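Local coordinates for Non-fluorescent flavoprotein (Photobacterium phosphoreum, PDB 1FVP) that binds flavin mononucleotide carrying a covalently attached myristate, as a homodimer related to bacterial luciferase, and may have FMN-linked alkanal monooxygenase activity, at residues A[87-92]-A[117-122]. Numbering follows the deposited sequence.
With FMA (6-(3-tetradecanoic acid) flavine mononucleotide), chain C.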
loop_
_atom_site.group_PDB
_atom_site.type_symbol
_atom_site.label_atom_id
_atom_site.label_comp_id
_atom_site.label_asym_id
_atom_site.label_seq_id
_atom_site.Cartn_x
_atom_site.Cartn_y
_atom_site.Cartn_z
ATOM N N LYS A 87 19.425 4.716 8.589
ATOM C CA LYS A 87 20.349 3.591 8.394
ATOM C C LYS A 87 20.233 3.075 6.968
ATOM O O LYS A 87 21.248 3.130 6.233
ATOM C CB LYS A 87 20.067 2.523 9.427
ATOM C CG LYS A 87 21.186 1.508 9.581
ATOM C CD LYS A 87 21.095 0.842 10.954
ATOM C CE LYS A 87 22.283 -0.103 11.150
ATOM N NZ LYS A 87 21.825 -1.256 11.975
ATOM N N TYR A 88 19.051 2.623 6.549
ATOM C CA TYR A 88 18.929 2.133 5.165
ATOM C C TYR A 88 18.536 3.201 4.153
ATOM O O TYR A 88 18.216 2.812 2.998
ATOM C CB TYR A 88 17.994 0.932 5.062
ATOM C CG TYR A 88 18.290 -0.167 6.043
ATOM C CD1 TYR A 88 19.175 -1.183 5.688
ATOM C CD2 TYR A 88 17.706 -0.207 7.305
ATOM C CE1 TYR A 88 19.484 -2.225 6.568
ATOM C CE2 TYR A 88 17.990 -1.240 8.197
ATOM C CZ TYR A 88 18.877 -2.241 7.819
ATOM O OH TYR A 88 19.204 -3.278 8.642
ATOM N N ALA A 89 18.544 4.469 4.517
ATOM C CA ALA A 89 18.203 5.574 3.623
ATOM C C ALA A 89 16.757 5.704 3.173
ATOM O O ALA A 89 16.487 6.554 2.285
ATOM C CB ALA A 89 19.126 5.521 2.387
ATOM N N LEU A 90 15.821 4.961 3.722
ATOM C CA LEU A 90 14.395 5.014 3.375
ATOM C C LEU A 90 13.741 6.370 3.667
ATOM O O LEU A 90 14.006 7.021 4.697
ATOM C CB LEU A 90 13.699 3.914 4.214
ATOM C CG LEU A 90 14.378 2.560 4.307
ATOM C CD1 LEU A 90 14.034 1.884 5.626
ATOM C CD2 LEU A 90 13.898 1.690 3.149
ATOM N N PRO A 91 12.855 6.786 2.788
ATOM C CA PRO A 91 12.116 8.038 2.954
ATOM C C PRO A 91 11.036 7.756 4.002
ATOM O O PRO A 91 10.632 6.592 4.187
ATOM C CB PRO A 91 11.546 8.377 1.595
ATOM C CG PRO A 91 12.030 7.306 0.667
ATOM C CD PRO A 91 12.429 6.131 1.551
ATOM N N LEU A 92 10.626 8.829 4.639
ATOM C CA LEU A 92 9.600 8.831 5.672
ATOM C C LEU A 92 8.243 9.322 5.130
ATOM O O LEU A 92 8.156 10.078 4.144
ATOM C CB LEU A 92 10.036 9.770 6.793
ATOM C CG LEU A 92 11.379 9.771 7.442
ATOM C CD1 LEU A 92 11.464 10.989 8.367
ATOM C CD2 LEU A 92 11.514 8.524 8.303
ATOM N N TYR A 117 25.273 7.429 10.300
ATOM C CA TYR A 117 25.588 6.269 9.452
ATOM C C TYR A 117 26.285 6.720 8.171
ATOM O O TYR A 117 26.395 5.989 7.172
ATOM C CB TYR A 117 24.285 5.489 9.206
ATOM C CG TYR A 117 23.486 5.090 10.425
ATOM C CD1 TYR A 117 23.825 3.971 11.190
ATOM C CD2 TYR A 117 22.364 5.802 10.844
ATOM C CE1 TYR A 117 23.095 3.577 12.302
ATOM C CE2 TYR A 117 21.625 5.429 11.955
ATOM C CZ TYR A 117 21.982 4.315 12.691
ATOM O OH TYR A 117 21.237 3.962 13.787
ATOM N N ASN A 118 26.777 7.940 8.183
ATOM C CA ASN A 118 27.471 8.599 7.074
ATOM C C ASN A 118 26.772 8.267 5.750
ATOM O O ASN A 118 27.474 8.032 4.753
ATOM C CB ASN A 118 28.972 8.330 7.075
ATOM C CG ASN A 118 29.836 9.450 7.628
ATOM O OD1 ASN A 118 29.888 9.742 8.839
ATOM N ND2 ASN A 118 30.568 10.133 6.730
ATOM N N LYS A 119 25.456 8.273 5.778
ATOM C CA LYS A 119 24.572 7.992 4.642
ATOM C C LYS A 119 24.375 9.236 3.787
ATOM O O LYS A 119 24.488 10.334 4.377
ATOM C CB LYS A 119 23.187 7.550 5.124
ATOM C CG LYS A 119 22.271 7.075 3.994
ATOM C CD LYS A 119 22.877 5.884 3.264
ATOM C CE LYS A 119 22.926 4.645 4.130
ATOM N NZ LYS A 119 23.011 3.422 3.292
ATOM N N ASN A 120 24.100 9.079 2.497
ATOM C CA ASN A 120 23.927 10.292 1.671
ATOM C C ASN A 120 22.521 10.393 1.086
ATOM O O ASN A 120 22.273 10.017 -0.067
ATOM C CB ASN A 120 25.026 10.454 0.629
ATOM C CG ASN A 120 24.964 11.857 0.023
ATOM O OD1 ASN A 120 23.956 12.185 -0.630
ATOM N ND2 ASN A 120 25.993 12.684 0.227
ATOM N N ILE A 121 21.654 10.953 1.905
ATOM C CA ILE A 121 20.243 11.165 1.602
ATOM C C ILE A 121 19.943 12.598 1.223
ATOM O O ILE A 121 19.425 13.370 2.039
ATOM C CB ILE A 121 19.396 10.716 2.856
ATOM C CG1 ILE A 121 19.881 11.464 4.115
ATOM C CG2 ILE A 121 19.437 9.177 3.058
ATOM C CD1 ILE A 121 18.876 12.470 4.709
ATOM N N ASP A 122 20.268 12.949 -0.005
ATOM C CA ASP A 122 20.008 14.330 -0.489
ATOM C C ASP A 122 18.857 14.237 -1.493
ATOM O O ASP A 122 18.142 15.212 -1.762
ATOM C CB ASP A 122 21.283 14.991 -0.999
ATOM C CG ASP A 122 22.350 15.072 0.082
ATOM O OD1 ASP A 122 22.852 14.040 0.550
ATOM O OD2 ASP A 122 22.674 16.210 0.491
HETATM N N1 FMA C . 11.730 -2.891 16.277
HETATM C C2 FMA C . 12.032 -3.962 17.024
HETATM O O2 FMA C . 11.701 -4.266 18.112
HETATM N N3 FMA C . 12.925 -4.978 16.476
HETATM C C4 FMA C . 13.427 -4.825 15.242
HETATM O O4 FMA C . 14.172 -5.642 14.775
HETATM C C4A FMA C . 13.089 -3.679 14.473
HETATM N N5 FMA C . 13.561 -3.503 13.271
HETATM C C5A FMA C . 13.288 -2.473 12.467
HETATM C C6 FMA C . 13.853 -2.337 11.207
HETATM C C7 FMA C . 13.495 -1.268 10.431
HETATM C C7M FMA C . 14.064 -1.038 8.993
HETATM C C8 FMA C . 12.576 -0.268 10.916
HETATM C C8M FMA C . 12.184 0.920 10.103
HETATM C C9 FMA C . 12.046 -0.410 12.178
HETATM C C9A FMA C . 12.376 -1.460 12.992
HETATM N N10 FMA C . 11.866 -1.672 14.282
HETATM C C10 FMA C . 12.155 -2.698 15.083
HETATM C C1B FMA C . 11.037 -0.591 14.856
HETATM C C2B FMA C . 9.614 -0.458 15.379
HETATM O O2B FMA C . 9.190 0.789 14.832
HETATM C C3B FMA C . 9.694 -0.330 16.898
HETATM O "O3'" FMA C . 10.006 -1.552 17.451
HETATM C C4B FMA C . 8.397 0.206 17.506
HETATM O "O4'" FMA C . 8.133 1.507 16.873
HETATM C C5B FMA C . 8.530 0.330 19.036
HETATM O "O5'" FMA C . 9.310 1.642 19.264
HETATM P P FMA C . 8.687 3.068 19.550
HETATM O O1P FMA C . 8.898 3.728 18.142
HETATM O O2P FMA C . 7.283 2.827 19.818
HETATM O O3P FMA C . 9.312 3.621 20.646
HETATM C "C1'" FMA C . 17.148 -3.174 11.829
HETATM O "O1'" FMA C . 17.772 -2.723 12.875
HETATM O "O2'" FMA C . 17.843 -3.751 10.989
HETATM C "C2'" FMA C . 15.708 -3.523 12.016
HETATM C "C3'" FMA C . 14.809 -3.386 10.765
HETATM C "C4'" FMA C . 14.203 -4.693 10.401
HETATM C "C5'" FMA C . 13.611 -4.824 9.007
HETATM C "C6'" FMA C . 12.731 -6.048 8.987
HETATM C "C7'" FMA C . 12.342 -6.428 7.565
HETATM C "C8'" FMA C . 11.322 -7.499 7.508
HETATM C "C9'" FMA C . 10.913 -8.008 6.125
HETATM C C11 FMA C . 10.283 -6.879 5.330
HETATM C C12 FMA C . 11.207 -6.111 4.436
HETATM C C13 FMA C . 10.807 -4.725 4.052
HETATM C C14 FMA C . 9.843 -4.673 2.886
HETATM C C15 FMA C . 10.147 -3.560 1.916
#
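With CG anti to its carbonyl carbon (chi1 -53°), Tyr117 swings its ring over Lys87, whose own CG lies anti to the backbone N (chi1 -164°), sending the aliphatic chain across one ring face. The CH-pi contact is centred: Lys87 CB sits 4.0 Å from the centroid of the Tyr117 ring, almost on the ring normal. Further along, Lys87 CD stays over the same face, toward its rim, 3.6 Å from Tyr117 CE1. The Tyr117 hydroxyl is hydrogen-bonded to Asp83 of helix 80-87, which ties the ring to that helix. Lys119 folds back to lay CG and CD alongside Ala89 CB, each 3.9 Å away. Two residues on, Ile121 offers CG2 to the same methyl at 3.7 Å while also packing on Tyr110 and Ala114 of helix 100-116. The contact thus joins the exits of two successive helices, the second ended by a Schellman motif at Asn118. Facing away from it, Tyr88 donates its OH to FMA O2' (2.8 Å), that carboxylate oxygen lying in the ring plane at its edge. The pairing is therefore apolar, made by lysine methylenes, a tyrosine face and two methyl groups, whereas the polar chemistry of Tyr88 serves the flavin adduct.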